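Local coordinates for protein aminoglycoside N(6')-acetyltransferase type 1 (Salmonella choleraesuis, PDB 2VBQ) that transfers an acetyl group from acetyl-CoA to the 6'-amino group of aminoglycosides, which makes the bacterium resistant to these antibiotics, at residues 88-92 against 93-97. Numbering follows the deposited sequence.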
loop_
_atom_site.group_PDB
_atom_site.type_symbol
_atom_site.label_atom_id
_atom_site.label_comp_id
_atom_site.label_asym_id
_atom_site.label_seq_id
_atom_site.Cartn_x
_atom_site.Cartn_y
_atom_site.Cartn_z
ATOM N N ASN A 88 -0.815 1.966 4.672
ATOM C CA ASN A 88 -1.947 2.211 5.565
ATOM C C ASN A 88 -1.672 1.748 6.986
ATOM O O ASN A 88 -1.258 0.587 7.199
ATOM C CB ASN A 88 -3.232 1.551 5.027
ATOM C CG ASN A 88 -3.639 2.062 3.650
ATOM O OD1 ASN A 88 -2.973 1.782 2.649
ATOM N ND2 ASN A 88 -4.761 2.799 3.589
ATOM N N GLY A 89 -1.874 2.669 7.937
ATOM C CA GLY A 89 -1.752 2.405 9.365
ATOM C C GLY A 89 -0.354 2.492 9.943
ATOM O O GLY A 89 -0.177 2.334 11.139
ATOM N N CYS A 90 0.643 2.733 9.081
ATOM C CA CYS A 90 2.046 2.830 9.497
ATOM C C CYS A 90 2.482 4.282 9.628
ATOM O O CYS A 90 1.946 5.140 8.947
ATOM C CB CYS A 90 2.949 2.077 8.500
ATOM S SG CYS A 90 2.637 0.277 8.500
ATOM N N ASP A 91 3.465 4.535 10.487
ATOM C CA ASP A 91 4.007 5.879 10.715
ATOM C C ASP A 91 5.400 6.060 10.167
ATOM O O ASP A 91 5.877 7.193 10.071
ATOM C CB ASP A 91 4.035 6.223 12.213
ATOM C CG ASP A 91 2.692 6.090 12.857
ATOM O OD1 ASP A 91 1.698 6.621 12.302
ATOM O OD2 ASP A 91 2.624 5.450 13.935
ATOM N N SER A 92 6.078 4.971 9.822
ATOM C CA SER A 92 7.461 5.095 9.356
ATOM C C SER A 92 7.620 4.536 7.955
ATOM O O SER A 92 6.661 4.008 7.388
ATOM C CB SER A 92 8.442 4.443 10.346
ATOM O OG SER A 92 8.132 3.074 10.524
ATOM N N SER A 93 8.822 4.688 7.402
ATOM C CA SER A 93 9.145 4.214 6.062
ATOM C C SER A 93 10.642 3.920 5.996
ATOM O O SER A 93 11.446 4.667 6.550
ATOM C CB SER A 93 8.668 5.207 4.966
ATOM O OG SER A 93 8.791 4.673 3.657
ATOM N N PRO A 94 11.034 2.803 5.352
ATOM C CA PRO A 94 10.201 1.845 4.645
ATOM C C PRO A 94 9.545 0.838 5.614
ATOM O O PRO A 94 9.859 0.827 6.819
ATOM C CB PRO A 94 11.205 1.125 3.720
ATOM C CG PRO A 94 12.450 1.082 4.537
ATOM C CD PRO A 94 12.459 2.397 5.333
ATOM N N VAL A 95 8.649 0.017 5.068
ATOM C CA VAL A 95 7.882 -0.963 5.845
ATOM C C VAL A 95 8.071 -2.349 5.204
ATOM O O VAL A 95 8.068 -2.464 3.961
ATOM C CB VAL A 95 6.362 -0.572 5.901
ATOM C CG1 VAL A 95 5.513 -1.671 6.558
ATOM C CG2 VAL A 95 6.174 0.745 6.637
ATOM N N VAL A 96 8.277 -3.370 6.044
ATOM C CA VAL A 96 8.262 -4.777 5.576
ATOM C C VAL A 96 6.829 -5.302 5.467
ATOM O O VAL A 96 6.047 -5.262 6.437
ATOM C CB VAL A 96 9.229 -5.754 6.389
ATOM C CG1 VAL A 96 8.820 -5.916 7.851
ATOM C CG2 VAL A 96 9.353 -7.115 5.660
ATOM N N PHE A 97 6.456 -5.713 4.255
ATOM C CA PHE A 97 5.063 -5.994 3.985
ATOM C C PHE A 97 4.842 -7.462 3.622
ATOM O O PHE A 97 5.560 -8.019 2.778
ATOM C CB PHE A 97 4.464 -5.075 2.874
ATOM C CG PHE A 97 2.954 -5.008 2.938
ATOM C CD1 PHE A 97 2.162 -6.005 2.355
ATOM C CD2 PHE A 97 2.327 -3.995 3.664
ATOM C CE1 PHE A 97 0.765 -5.973 2.463
ATOM C CE2 PHE A 97 0.936 -3.962 3.773
ATOM C CZ PHE A 97 0.164 -4.950 3.159
#
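Cys90 and Val95 meet across a turn in the chain, and the side chains of both start out toward the other arm. SG of Cys90 touches the two methyls of Val95 about equally, at 4.0 Å from CG1 and from CG2. CG2 also lies 4.0 Å from CB of Cys90. The same methyl rests 3.4 Å from the carbonyl O of Ser92, so it touches both the cysteine and the backbone of the loop. Val95 has CG1 anti to its backbone N (chi1 173°), which leaves CG2 on the N side, turned back to the loop. The chain reverses through Ser92, Ser93 and Pro94, with a cis peptide bond before the proline. Glu131 ties the loop to strand 131-136: its OE1 is hydrogen-bonded to OG of Ser92 and its OE2 to the backbone N of Asp91, and Cys90 packs on Ala133 of the same strand. Further out, Asp91 forms a salt bridge with Arg162 of the second subunit. ND2 of Asn88 hydrogen-bonds Glu156 of its own chain and Asp135 of the second subunit, and Asn88 touches the bound bisubstrate analogue. The contact thus packs the loop between strands 73-83 and 95-103 of the GNAT fold, beside the dimer interface and an aminoglycoside site.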